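Local coordinates for protein exoglucanase A (Cellulomonas fimi, PDB 7CBD) that hydrolyses 1,4-beta-glucosidic linkages of cellulose with inversion of anomeric configuration, releasing cellobiose from non-reducing chain ends through its family 6 catalytic domain, at residues P86-L91 with R141-I146; G194-L199 with N235-E240; L211-A216 with A284-S289; D272-M277 with M292-S297; F345-P350 with D359-I364. All coordinates share one frame; numbering follows the deposited sequence. Where two conformers were deposited one is given.

Interaction 1: P86-L91 with R141-I146; sequences PLVFNL and RIAATI
Pro86 lays its ring over one face of the Arg141 guanidinium: CB of Pro86 sits 3.6 Å from CZ of Arg141, above the centre of the flat group. A second flat group, the Phe89 ring, is met at its edge, where CD2 of Phe89 lies 4.0 Å from CG1 of Ile142. Pro86 just precedes strand 87-91, which pairs in parallel with strand 141-146 in the central, distorted beta/alpha barrel of glycoside hydrolase family 6. The strand axes come within 4.4 Å at an angle of 30°, and the register pairs Val88 with Arg141 through Leu91 with Ala144. Five backbone hydrogen bonds define the parallel pairing; the straightest runs from N of Phe89 to O of Arg141 (2.8 Å, 173° at the hydrogen). Side chains alternate: Val88, Asn90, Arg141 and Ala143 occupy one face of the sheet, Phe89, Leu91, Ile142 and Ala144 the other. On the first, CG1 of Val88 presses on CB of Ala143 at 3.5 Å, placed there because it stands anti to the backbone N (chi1 177°). The Arg141 chain is extended from CG to NE, which carries its guanidinium alongside the Pro86 ring, and NH1 bonds to the carbonyl of Pro9. A methionine in place of Arg141 would probably leave that carbonyl without its charged donor and the Pro86 ring without its flat partner. Asn90, whose amide also bonds Tyr10 and Gln15, shares a water with the second strand: the water donates to OD1 of Asn90 and O of Ala143 and accepts from OG1 of Thr145 at 2.8 Å.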
# COMPACT_ATOMS: atom_id res chain seq x y z
N PRO A 86 -23.14 -1.94 5.48
CA PRO A 86 -22.32 -2.39 4.36
C PRO A 86 -20.92 -2.79 4.82
O PRO A 86 -20.41 -2.32 5.84
CB PRO A 86 -22.28 -1.17 3.43
CG PRO A 86 -23.55 -0.41 3.78
CD PRO A 86 -23.69 -0.59 5.25
N LEU A 87 -20.31 -3.70 4.07
CA LEU A 87 -18.96 -4.14 4.36
C LEU A 87 -18.12 -4.00 3.09
O LEU A 87 -18.57 -4.36 2.00
CB LEU A 87 -18.96 -5.60 4.82
CG LEU A 87 -17.58 -6.23 5.02
CD1 LEU A 87 -17.59 -7.15 6.23
CD2 LEU A 87 -17.10 -6.99 3.78
N VAL A 88 -16.90 -3.49 3.25
CA VAL A 88 -15.92 -3.41 2.17
C VAL A 88 -14.87 -4.49 2.37
O VAL A 88 -14.21 -4.55 3.42
CB VAL A 88 -15.25 -2.03 2.11
CG1 VAL A 88 -14.18 -2.01 1.01
CG2 VAL A 88 -16.27 -0.92 1.89
N PHE A 89 -14.70 -5.33 1.35
CA PHE A 89 -13.64 -6.32 1.28
C PHE A 89 -12.52 -5.73 0.42
O PHE A 89 -12.74 -5.45 -0.76
CB PHE A 89 -14.20 -7.60 0.66
CG PHE A 89 -13.16 -8.61 0.29
CD1 PHE A 89 -12.30 -9.12 1.25
CD2 PHE A 89 -13.03 -9.06 -1.01
CE1 PHE A 89 -11.33 -10.06 0.92
CE2 PHE A 89 -12.07 -9.99 -1.35
CZ PHE A 89 -11.22 -10.49 -0.38
N ASN A 90 -11.36 -5.49 1.02
CA ASN A 90 -10.21 -4.96 0.29
C ASN A 90 -9.46 -6.09 -0.41
O ASN A 90 -9.01 -7.03 0.24
CB ASN A 90 -9.27 -4.23 1.23
CG ASN A 90 -9.87 -2.95 1.77
OD1 ASN A 90 -9.96 -1.96 1.05
ND2 ASN A 90 -10.28 -2.97 3.03
N LEU A 91 -9.30 -5.96 -1.73
CA LEU A 91 -8.71 -6.99 -2.57
C LEU A 91 -7.64 -6.32 -3.42
O LEU A 91 -7.89 -5.26 -4.00
CB LEU A 91 -9.80 -7.50 -3.50
CG LEU A 91 -9.90 -8.94 -4.02
CD1 LEU A 91 -10.45 -8.99 -5.45
CD2 LEU A 91 -8.66 -9.76 -3.88
N ARG A 141 -19.38 -5.26 -0.64
CA ARG A 141 -18.69 -4.39 -1.58
C ARG A 141 -17.23 -4.81 -1.62
O ARG A 141 -16.67 -5.21 -0.60
CB ARG A 141 -18.79 -2.93 -1.12
CG ARG A 141 -20.22 -2.43 -1.02
CD ARG A 141 -20.29 -1.06 -0.36
NE ARG A 141 -21.66 -0.57 -0.36
CZ ARG A 141 -22.08 0.52 0.26
NH1 ARG A 141 -21.25 1.26 0.98
NH2 ARG A 141 -23.36 0.87 0.17
N ILE A 142 -16.62 -4.73 -2.80
CA ILE A 142 -15.21 -5.07 -2.97
C ILE A 142 -14.49 -3.81 -3.42
O ILE A 142 -14.84 -3.22 -4.44
CB ILE A 142 -15.02 -6.23 -3.97
CG1 ILE A 142 -15.79 -7.48 -3.50
CG2 ILE A 142 -13.53 -6.50 -4.15
CD1 ILE A 142 -17.13 -7.67 -4.17
N ALA A 143 -13.50 -3.39 -2.64
CA ALA A 143 -12.61 -2.30 -3.04
C ALA A 143 -11.37 -2.96 -3.61
O ALA A 143 -10.59 -3.57 -2.88
CB ALA A 143 -12.26 -1.40 -1.87
N ALA A 144 -11.21 -2.88 -4.93
CA ALA A 144 -10.10 -3.52 -5.62
C ALA A 144 -9.00 -2.48 -5.80
O ALA A 144 -9.18 -1.49 -6.53
CB ALA A 144 -10.59 -4.04 -6.97
N THR A 145 -7.87 -2.69 -5.12
CA THR A 145 -6.69 -1.89 -5.37
C THR A 145 -6.03 -2.42 -6.64
O THR A 145 -5.64 -3.59 -6.70
CB THR A 145 -5.73 -1.96 -4.19
OG1 THR A 145 -6.25 -1.20 -3.09
CG2 THR A 145 -4.36 -1.38 -4.57
N ILE A 146 -5.93 -1.58 -7.67
CA ILE A 146 -5.56 -2.02 -9.02
C ILE A 146 -4.06 -1.80 -9.23
O ILE A 146 -3.60 -0.68 -9.47
CB ILE A 146 -6.38 -1.31 -10.10
CG1 ILE A 146 -7.88 -1.40 -9.84
CG2 ILE A 146 -6.03 -1.88 -11.47
CD1 ILE A 146 -8.42 -2.81 -9.80
O HOH W 1 -8.38 -2.35 -1.59

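Interaction 2: G194-L199 with N235-E240; sequences GHSGWL and NTTPLE
Asn235 opens the second segment by stacking its side-chain amide on the His195 ring: CG of Asn235 lies over the ring centre, 3.7 Å above its plane, and the two planes are 26° apart. ND2 of Asn235 approaches NE2 of His195 to 3.4 Å, but at a poor angle, and the pair is not hydrogen-bonded. OD1 of Asn235 turns instead to its own chain, accepting from N of Thr236 at 2.8 Å, and also takes a bond from Arg328. The loop that carries these residues follows strand 228-231, while His195 is the N-cap residue of the short helix 196-199; in the family 6 barrel this places the contact beside the catalytic centre, the side chains of His195 and the predicted proton donor Asp149 being about 8 Å apart, and those of Asn235 and the predicted nucleophile Asp371 likewise. Thr237 comes next and supplies the polar link: its OG1 is hydrogen-bonded to ND1 of His195 at 2.8 Å, and bonds Arg328 as well. An alanine instead of His195 would probably deprive OG1 of Thr237 of its nitrogen partner and leave the Asn235 amide with no ring to lie on. With OG1 anti to its carbonyl carbon (chi1 -61°), the CG2 branch of Thr237 is swung to OG of Ser196, 3.3 Å away, a hydroxyl whose stronger partner is Glu270.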
# COMPACT_ATOMS: atom_id res chain seq x y z
N GLY A 194 1.20 5.22 -6.46
CA GLY A 194 2.52 5.38 -5.86
C GLY A 194 2.43 6.14 -4.56
O GLY A 194 1.50 5.96 -3.77
N HIS A 195 3.41 7.01 -4.33
CA HIS A 195 3.47 7.80 -3.10
C HIS A 195 4.28 9.06 -3.40
O HIS A 195 4.91 9.18 -4.45
CB HIS A 195 4.09 7.02 -1.94
CG HIS A 195 5.53 6.67 -2.14
ND1 HIS A 195 6.55 7.28 -1.43
CD2 HIS A 195 6.13 5.79 -2.97
CE1 HIS A 195 7.71 6.78 -1.82
NE2 HIS A 195 7.48 5.87 -2.75
N SER A 196 4.31 9.98 -2.43
CA SER A 196 4.94 11.27 -2.69
C SER A 196 6.44 11.15 -2.92
O SER A 196 7.01 11.98 -3.64
CB SER A 196 4.67 12.26 -1.55
OG SER A 196 5.07 11.75 -0.29
N GLY A 197 7.10 10.16 -2.32
CA GLY A 197 8.53 10.00 -2.53
C GLY A 197 8.90 9.47 -3.90
O GLY A 197 10.09 9.36 -4.22
N TRP A 198 7.91 9.13 -4.72
CA TRP A 198 8.10 8.70 -6.10
C TRP A 198 7.57 9.73 -7.09
O TRP A 198 8.27 10.08 -8.05
CB TRP A 198 7.38 7.35 -6.29
CG TRP A 198 7.54 6.68 -7.63
CD1 TRP A 198 8.37 7.03 -8.66
CD2 TRP A 198 6.82 5.53 -8.07
NE1 TRP A 198 8.21 6.15 -9.71
CE2 TRP A 198 7.26 5.22 -9.37
CE3 TRP A 198 5.84 4.72 -7.48
CZ2 TRP A 198 6.76 4.14 -10.09
CZ3 TRP A 198 5.34 3.66 -8.19
CH2 TRP A 198 5.80 3.38 -9.49
N LEU A 199 6.38 10.26 -6.84
CA LEU A 199 5.67 11.06 -7.84
C LEU A 199 5.35 12.48 -7.39
O LEU A 199 4.63 13.18 -8.09
CB LEU A 199 4.39 10.34 -8.29
CG LEU A 199 4.60 8.90 -8.77
CD1 LEU A 199 3.26 8.22 -8.99
CD2 LEU A 199 5.46 8.88 -10.03
N ASN A 235 4.17 0.99 1.18
CA ASN A 235 5.24 1.93 1.44
C ASN A 235 5.09 2.49 2.85
O ASN A 235 4.24 2.06 3.63
CB ASN A 235 5.30 3.02 0.36
CG ASN A 235 6.72 3.54 0.13
OD1 ASN A 235 7.22 4.37 0.88
ND2 ASN A 235 7.38 3.02 -0.91
N THR A 236 5.97 3.44 3.18
CA THR A 236 6.08 3.95 4.54
C THR A 236 6.08 5.47 4.61
O THR A 236 6.25 6.01 5.71
CB THR A 236 7.34 3.40 5.23
OG1 THR A 236 8.50 3.78 4.48
CG2 THR A 236 7.29 1.89 5.33
N THR A 237 5.88 6.17 3.50
CA THR A 237 5.93 7.62 3.55
C THR A 237 4.87 8.13 4.53
O THR A 237 3.72 7.67 4.48
CB THR A 237 5.69 8.17 2.16
OG1 THR A 237 6.72 7.68 1.30
CG2 THR A 237 5.70 9.69 2.16
N PRO A 238 5.22 9.03 5.45
CA PRO A 238 4.28 9.37 6.53
C PRO A 238 2.99 9.99 6.02
O PRO A 238 2.95 10.64 4.97
CB PRO A 238 5.06 10.36 7.41
CG PRO A 238 6.22 10.77 6.62
CD PRO A 238 6.53 9.66 5.65
N LEU A 239 1.94 9.80 6.81
CA LEU A 239 0.68 10.47 6.55
C LEU A 239 0.87 11.99 6.60
O LEU A 239 0.44 12.71 5.69
CB LEU A 239 -0.35 10.01 7.59
CG LEU A 239 -1.78 10.49 7.38
CD1 LEU A 239 -2.34 9.95 6.05
CD2 LEU A 239 -2.65 10.07 8.54
N GLU A 240 1.50 12.48 7.66
CA GLU A 240 1.84 13.89 7.81
C GLU A 240 3.23 14.00 8.40
O GLU A 240 3.65 13.16 9.20
CB GLU A 240 0.86 14.62 8.74
CG GLU A 240 -0.50 14.89 8.11
CD GLU A 240 -1.27 15.97 8.84
OE1 GLU A 240 -1.72 15.71 9.97
OE2 GLU A 240 -1.43 17.07 8.27

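Interaction 3: L211-A216 with A284-S289; sequences LFAEVA and AGFPSS
Phe286 drives the far end of its ring into a shallow hollow on helix 202-218, walled by Phe212, Ala213 and Ala216. The ring goes in edge first. CZ of Phe286 reaches O of Phe212 at 3.6 Å, CE2 of Phe286 reaches N of Ala213 at 3.6 Å, and both helix atoms lie near the ring plane. The alanine side chains at the rim are small, consistent with the close approach: CB of Ala216 meets CZ of Phe286 at 3.8 Å, and CB of Ala213 meets CE2 of the same ring at 4.0 Å. CB of Phe212 also touches CE2, while its own ring leads away from the contact. The Phe286 ring points at the helix because its CG stands anti to the carbonyl carbon and beside the backbone N (chi1 -75°).

A second, smaller bump is CB of Ala213, which projects toward Ala284 and comes to 3.4 Å from O of Ala284; the two methyls, CB of Ala213 and CB of Ala284, are 4.1 Å apart. Here helix 270-283 ends in a Schellman motif, and Gly285, at a positive phi of 132°, leads into Phe286. Phe223 and Phe229 meet the same ring edge-to-face, and Leu281 also packs on it. The contact thus joins helix 202-218 to the loop between helix 270-283 and strand 291-295. No hydrogen bond crosses between the segments, so the cohesion between them is probably mainly van der Waals and depends on shape rather than on directed polar bonds.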
# COMPACT_ATOMS: atom_id res chain seq x y z
N LEU A 211 -1.34 10.22 -17.87
CA LEU A 211 -1.37 8.81 -18.24
C LEU A 211 -2.57 8.09 -17.63
O LEU A 211 -3.19 7.24 -18.28
CB LEU A 211 -0.06 8.12 -17.85
CG LEU A 211 0.10 6.69 -18.37
CD1 LEU A 211 1.56 6.46 -18.78
CD2 LEU A 211 -0.33 5.68 -17.33
N PHE A 212 -2.91 8.40 -16.38
CA PHE A 212 -4.11 7.81 -15.78
C PHE A 212 -5.36 8.17 -16.57
O PHE A 212 -6.25 7.33 -16.77
CB PHE A 212 -4.24 8.25 -14.32
CG PHE A 212 -3.24 7.60 -13.40
CD1 PHE A 212 -3.08 6.22 -13.39
CD2 PHE A 212 -2.46 8.36 -12.56
CE1 PHE A 212 -2.16 5.62 -12.55
CE2 PHE A 212 -1.53 7.77 -11.71
CZ PHE A 212 -1.39 6.39 -11.70
N ALA A 213 -5.45 9.42 -17.04
CA ALA A 213 -6.60 9.81 -17.86
C ALA A 213 -6.63 9.05 -19.18
O ALA A 213 -7.70 8.65 -19.64
CB ALA A 213 -6.60 11.32 -18.08
N GLU A 214 -5.46 8.85 -19.81
CA GLU A 214 -5.42 8.06 -21.04
C GLU A 214 -5.94 6.65 -20.79
O GLU A 214 -6.70 6.10 -21.59
CB GLU A 214 -4.00 7.99 -21.58
CG GLU A 214 -3.47 9.31 -22.08
CD GLU A 214 -2.02 9.22 -22.52
OE1 GLU A 214 -1.48 8.10 -22.57
OE2 GLU A 214 -1.44 10.28 -22.82
N VAL A 215 -5.50 6.04 -19.68
CA VAL A 215 -5.97 4.70 -19.36
C VAL A 215 -7.48 4.70 -19.15
O VAL A 215 -8.20 3.85 -19.70
CB VAL A 215 -5.21 4.15 -18.14
CG1 VAL A 215 -5.85 2.85 -17.65
CG2 VAL A 215 -3.74 3.94 -18.52
N ALA A 216 -8.00 5.68 -18.40
CA ALA A 216 -9.44 5.78 -18.22
C ALA A 216 -10.17 5.85 -19.57
O ALA A 216 -11.14 5.12 -19.80
CB ALA A 216 -9.77 7.01 -17.37
N ALA A 284 -6.96 16.71 -15.37
CA ALA A 284 -6.69 15.82 -16.49
C ALA A 284 -7.94 15.16 -17.06
O ALA A 284 -7.84 14.48 -18.08
CB ALA A 284 -5.67 14.75 -16.08
N GLY A 285 -9.09 15.32 -16.41
CA GLY A 285 -10.34 14.83 -16.97
C GLY A 285 -11.20 14.03 -16.01
O GLY A 285 -12.36 13.75 -16.33
N PHE A 286 -10.67 13.64 -14.85
CA PHE A 286 -11.46 12.87 -13.91
C PHE A 286 -12.51 13.75 -13.24
O PHE A 286 -12.29 14.95 -13.04
CB PHE A 286 -10.55 12.25 -12.84
CG PHE A 286 -9.77 11.08 -13.35
CD1 PHE A 286 -10.32 9.80 -13.31
CD2 PHE A 286 -8.52 11.25 -13.93
CE1 PHE A 286 -9.62 8.72 -13.81
CE2 PHE A 286 -7.82 10.17 -14.44
CZ PHE A 286 -8.37 8.90 -14.37
N PRO A 287 -13.67 13.19 -12.89
CA PRO A 287 -14.68 13.98 -12.18
C PRO A 287 -14.20 14.30 -10.77
O PRO A 287 -13.45 13.54 -10.15
CB PRO A 287 -15.90 13.06 -12.16
CG PRO A 287 -15.32 11.67 -12.20
CD PRO A 287 -14.08 11.79 -13.07
N SER A 288 -14.65 15.44 -10.25
CA SER A 288 -14.22 15.87 -8.92
C SER A 288 -14.63 14.88 -7.84
O SER A 288 -14.05 14.91 -6.74
CB SER A 288 -14.75 17.27 -8.62
OG SER A 288 -16.17 17.28 -8.57
N SER A 289 -15.60 14.01 -8.11
CA SER A 289 -16.10 13.04 -7.15
C SER A 289 -15.11 11.92 -6.85
O SER A 289 -15.35 11.14 -5.92
CB SER A 289 -17.40 12.43 -7.68
OG SER A 289 -17.23 11.98 -9.02

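Interaction 4: D272-M277 with M292-S297; sequences DYTAHM and MLVDTS
Met292 reaches from strand 291-295 to helix 270-283, and its side chain can be traced atom by atom. CB of Met292 faces CB of Thr274 at 4.2 Å, the first point of touch. CG stands anti to the carbonyl carbon (chi1 -46°), and neither it nor SD comes within 4.2 Å of the helix segment. The chain then bends at both chi2 and chi3, which curls the methyl back: CE of Met292 ends 3.8 Å from O of Thr274 and 4.3 Å from CB of Met277. The methyl end therefore lies against one turn of the helix, between positions 274 and 277.

Thr274 makes the second link. Its CG2 meets CG2 of Val294 at 3.9 Å, the two side chains crossing at about a right angle, while its OG1 turns back to the helix and bonds the carbonyls of Glu270 and Ile271. The hydroxyl thus finds its main acceptors in its own helix, and the methyl faces the strand. No hydrogen bond crosses the contact.

Farther on, OD1 of Asp295 accepts from N of Ser297 at 3.1 Å, an Asx turn, and takes the Ser297 hydroxyl from the same face of its carboxylate. The axes of segments 272-277 and 292-295 pass 9.4 Å apart at 152°, nearly antiparallel. A helix running back over the strand that follows it is the alpha/beta packing of the family 6 barrel, where helices clothe the parallel strands.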
# COMPACT_ATOMS: atom_id res chain seq x y z
N ASP A 272 -0.51 15.70 1.79
CA ASP A 272 -0.24 16.69 0.76
C ASP A 272 -0.24 16.06 -0.63
O ASP A 272 -0.72 16.67 -1.59
CB ASP A 272 1.07 17.41 1.06
CG ASP A 272 1.01 18.23 2.35
OD1 ASP A 272 -0.11 18.49 2.84
OD2 ASP A 272 2.07 18.60 2.88
N TYR A 273 0.27 14.83 -0.74
CA TYR A 273 0.34 14.17 -2.03
C TYR A 273 -1.05 13.85 -2.57
O TYR A 273 -1.33 14.08 -3.75
CB TYR A 273 1.19 12.90 -1.91
CG TYR A 273 1.28 12.13 -3.19
CD1 TYR A 273 1.84 12.69 -4.34
CD2 TYR A 273 0.79 10.83 -3.28
CE1 TYR A 273 1.89 11.98 -5.53
CE2 TYR A 273 0.83 10.12 -4.45
CZ TYR A 273 1.38 10.70 -5.58
OH TYR A 273 1.43 10.02 -6.77
N THR A 274 -1.95 13.34 -1.73
CA THR A 274 -3.31 13.05 -2.20
C THR A 274 -4.05 14.32 -2.62
O THR A 274 -4.80 14.30 -3.60
CB THR A 274 -4.10 12.23 -1.18
OG1 THR A 274 -4.04 12.85 0.11
CG2 THR A 274 -3.57 10.80 -1.08
N ALA A 275 -3.85 15.42 -1.90
CA ALA A 275 -4.46 16.69 -2.31
C ALA A 275 -3.91 17.13 -3.66
O ALA A 275 -4.66 17.57 -4.55
CB ALA A 275 -4.22 17.77 -1.26
N HIS A 276 -2.59 17.00 -3.84
CA HIS A 276 -1.93 17.37 -5.08
C HIS A 276 -2.45 16.54 -6.25
O HIS A 276 -2.84 17.09 -7.29
CB HIS A 276 -0.43 17.13 -4.86
CG HIS A 276 0.46 17.51 -6.00
ND1 HIS A 276 1.80 17.19 -6.01
CD2 HIS A 276 0.24 18.19 -7.15
CE1 HIS A 276 2.36 17.65 -7.11
NE2 HIS A 276 1.43 18.26 -7.83
N MET A 277 -2.49 15.22 -6.08
CA MET A 277 -2.92 14.36 -7.17
C MET A 277 -4.40 14.50 -7.45
O MET A 277 -4.82 14.43 -8.61
CB MET A 277 -2.55 12.91 -6.88
CG MET A 277 -1.07 12.65 -6.99
SD MET A 277 -0.38 13.03 -8.62
CE MET A 277 -0.94 11.62 -9.58
N MET A 292 -9.90 9.39 -2.55
CA MET A 292 -8.53 8.96 -2.33
C MET A 292 -8.46 8.07 -1.10
O MET A 292 -9.20 8.25 -0.14
CB MET A 292 -7.59 10.16 -2.12
CG MET A 292 -7.79 11.29 -3.14
SD MET A 292 -7.50 10.85 -4.87
CE MET A 292 -5.72 10.89 -4.87
N LEU A 293 -7.54 7.10 -1.15
CA LEU A 293 -7.20 6.27 -0.01
C LEU A 293 -5.72 6.41 0.27
O LEU A 293 -4.93 6.61 -0.65
CB LEU A 293 -7.47 4.78 -0.29
CG LEU A 293 -8.87 4.37 -0.71
CD1 LEU A 293 -8.88 2.91 -1.10
CD2 LEU A 293 -9.87 4.62 0.42
N VAL A 294 -5.33 6.29 1.54
CA VAL A 294 -3.93 6.12 1.92
C VAL A 294 -3.79 4.80 2.66
O VAL A 294 -4.56 4.53 3.59
CB VAL A 294 -3.39 7.28 2.79
CG1 VAL A 294 -1.93 7.04 3.13
CG2 VAL A 294 -3.54 8.60 2.08
N ASP A 295 -2.81 3.99 2.25
CA ASP A 295 -2.41 2.80 2.99
C ASP A 295 -1.59 3.25 4.18
O ASP A 295 -0.44 3.68 4.02
CB ASP A 295 -1.57 1.89 2.09
CG ASP A 295 -1.18 0.59 2.76
OD1 ASP A 295 -1.51 0.39 3.94
OD2 ASP A 295 -0.55 -0.26 2.09
N THR A 296 -2.18 3.18 5.38
CA THR A 296 -1.55 3.62 6.62
C THR A 296 -0.95 2.46 7.41
O THR A 296 -0.63 2.62 8.60
CB THR A 296 -2.55 4.40 7.47
OG1 THR A 296 -3.72 3.59 7.68
CG2 THR A 296 -2.97 5.69 6.77
N SER A 297 -0.76 1.31 6.77
CA SER A 297 -0.32 0.11 7.47
C SER A 297 1.03 0.29 8.15
O SER A 297 1.25 -0.26 9.24
CB SER A 297 -0.26 -1.06 6.50
OG SER A 297 0.49 -0.76 5.34

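Interaction 5: F345-P350 with D359-I364; sequences FPEATP and DAFVWI
O of Asp359 is gripped by two donors, N of Thr349 at 2.8 Å and the side-chain amide of Asn8. The bond from Thr349 is fairly straight at the hydrogen, though its donor stands above the carbonyl plane. Next along, O of Glu347 accepts from N of Phe361 at 2.8 Å, with the donor in the carbonyl plane. The return bond runs from N of Glu347 to O of Phe361 at 2.9 Å, so these residues form an antiparallel hydrogen-bonded pair.

Two prolines then cover two aromatic rings. CG of Pro350 sits over the centre of the Phe361 ring, 3.6 Å from its centroid and 13° off the normal, a CH-pi contact. CD of Pro346 does the same above the five-membered ring of Trp363, 3.5 Å from that centroid. The geometry is that of a beta hairpin, strand 347-348 folded back on strand 358-362, at the margin of the family 6 barrel sheet; strand 358-362 continues that sheet in parallel beside strand 291-295.

Next to Pro346, the six-membered ring of Trp363 turns an edge to the face of Phe345, an offset edge-to-face pair with planes at 82° and CZ2 of Trp363 3.6 Å from CD1 of Phe345. Trp363 holds CG anti to its carbonyl carbon (chi1 -75°), which puts one indole face against Pro346 and turns its edge to Phe345, and its NE1 bonds the carbonyl of Arg344. The same Arg344 forms a salt bridge to OE1 of Glu347, whose side chain leaves the hairpin on the same face as Phe361.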
# COMPACT_ATOMS: atom_id res chain seq x y z
N PHE A 345 -5.02 3.47 12.33
CA PHE A 345 -5.88 2.33 12.09
C PHE A 345 -6.86 2.64 10.96
O PHE A 345 -7.24 3.80 10.74
CB PHE A 345 -6.66 1.99 13.36
CG PHE A 345 -5.88 1.18 14.37
CD1 PHE A 345 -4.49 1.11 14.33
CD2 PHE A 345 -6.55 0.49 15.37
CE1 PHE A 345 -3.78 0.35 15.27
CE2 PHE A 345 -5.85 -0.26 16.30
CZ PHE A 345 -4.47 -0.33 16.26
N PRO A 346 -7.27 1.63 10.21
CA PRO A 346 -8.27 1.85 9.15
C PRO A 346 -9.50 2.58 9.66
O PRO A 346 -9.97 2.35 10.78
CB PRO A 346 -8.60 0.44 8.68
CG PRO A 346 -7.29 -0.31 8.91
CD PRO A 346 -6.78 0.24 10.22
N GLU A 347 -10.03 3.48 8.83
CA GLU A 347 -11.08 4.39 9.29
C GLU A 347 -11.77 4.99 8.08
O GLU A 347 -11.11 5.50 7.17
CB GLU A 347 -10.47 5.50 10.15
CG GLU A 347 -11.47 6.50 10.69
CD GLU A 347 -10.80 7.65 11.41
OE1 GLU A 347 -9.57 7.61 11.59
OE2 GLU A 347 -11.51 8.61 11.79
N ALA A 348 -13.10 4.96 8.09
CA ALA A 348 -13.86 5.59 7.02
C ALA A 348 -13.83 7.10 7.16
O ALA A 348 -13.86 7.63 8.28
CB ALA A 348 -15.31 5.11 7.07
N THR A 349 -13.77 7.80 6.03
CA THR A 349 -13.91 9.25 5.93
C THR A 349 -13.22 10.00 7.08
O THR A 349 -13.89 10.71 7.83
CB THR A 349 -15.37 9.66 5.79
OG1 THR A 349 -16.13 9.18 6.92
CG2 THR A 349 -15.97 9.10 4.52
N PRO A 350 -11.91 9.85 7.24
CA PRO A 350 -11.23 10.55 8.34
C PRO A 350 -11.36 12.05 8.19
O PRO A 350 -11.31 12.59 7.08
CB PRO A 350 -9.77 10.09 8.20
CG PRO A 350 -9.64 9.69 6.76
CD PRO A 350 -10.96 9.08 6.42
N ASP A 359 -11.59 8.93 1.09
CA ASP A 359 -12.68 8.00 1.36
C ASP A 359 -12.45 7.23 2.66
O ASP A 359 -13.42 6.89 3.36
CB ASP A 359 -12.82 6.99 0.22
CG ASP A 359 -13.50 7.56 -1.01
OD1 ASP A 359 -14.04 8.69 -0.98
OD2 ASP A 359 -13.48 6.86 -2.05
N ALA A 360 -11.20 6.91 2.97
CA ALA A 360 -10.83 6.06 4.10
C ALA A 360 -9.32 6.01 4.23
O ALA A 360 -8.59 6.25 3.26
CB ALA A 360 -11.36 4.64 3.93
N PHE A 361 -8.86 5.69 5.44
CA PHE A 361 -7.55 5.08 5.64
C PHE A 361 -7.75 3.57 5.65
O PHE A 361 -8.73 3.06 6.22
CB PHE A 361 -6.92 5.52 6.96
CG PHE A 361 -6.61 6.99 7.02
CD1 PHE A 361 -6.14 7.66 5.90
CD2 PHE A 361 -6.77 7.70 8.21
CE1 PHE A 361 -5.85 9.01 5.95
CE2 PHE A 361 -6.47 9.06 8.27
CZ PHE A 361 -6.02 9.71 7.13
N VAL A 362 -6.82 2.85 5.02
CA VAL A 362 -6.90 1.41 4.85
C VAL A 362 -5.53 0.83 5.14
O VAL A 362 -4.51 1.52 5.04
CB VAL A 362 -7.35 1.03 3.42
CG1 VAL A 362 -8.83 1.29 3.22
CG2 VAL A 362 -6.54 1.82 2.39
N TRP A 363 -5.50 -0.45 5.49
CA TRP A 363 -4.26 -1.23 5.57
C TRP A 363 -4.27 -2.15 4.36
O TRP A 363 -4.87 -3.24 4.39
CB TRP A 363 -4.16 -2.01 6.87
CG TRP A 363 -3.82 -1.17 8.05
CD1 TRP A 363 -3.67 0.19 8.08
CD2 TRP A 363 -3.60 -1.63 9.38
NE1 TRP A 363 -3.35 0.60 9.37
CE2 TRP A 363 -3.31 -0.51 10.18
CE3 TRP A 363 -3.61 -2.90 9.98
CZ2 TRP A 363 -3.05 -0.61 11.55
CZ3 TRP A 363 -3.35 -3.00 11.33
CH2 TRP A 363 -3.07 -1.86 12.10
N ILE A 364 -3.62 -1.72 3.28
CA ILE A 364 -3.54 -2.56 2.10
C ILE A 364 -2.45 -3.61 2.27
O ILE A 364 -2.73 -4.81 2.27
CB ILE A 364 -3.36 -1.72 0.81
CG1 ILE A 364 -4.50 -0.70 0.65
CG2 ILE A 364 -3.31 -2.63 -0.39
CD1 ILE A 364 -5.91 -1.31 0.63

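From the N terminus, interaction 1 closes first, pairing strands 87-93 and 141-146 across a 49-residue loop, and it is complete before interaction 2 opens. Interactions 2 and 3 cross: 194-199 and 211-216 come before 235-240, which comes before 284-289. Interactions 3 and 4 cross as well, since 272-277 precedes 284-289 and 292-297 follows it. Interaction 5 closes last, as a hairpin. Interactions 1, 4 and 5 reach one sheet; O of Met292 lies 2.8 Å from N of Asp359 between the last two, and Thr145 and Asn90 touch Ile364. Interaction 2 packs on Tyr273 of interaction 4, while interaction 3 ties helix 202-218 to the loop leading into strand 291-295.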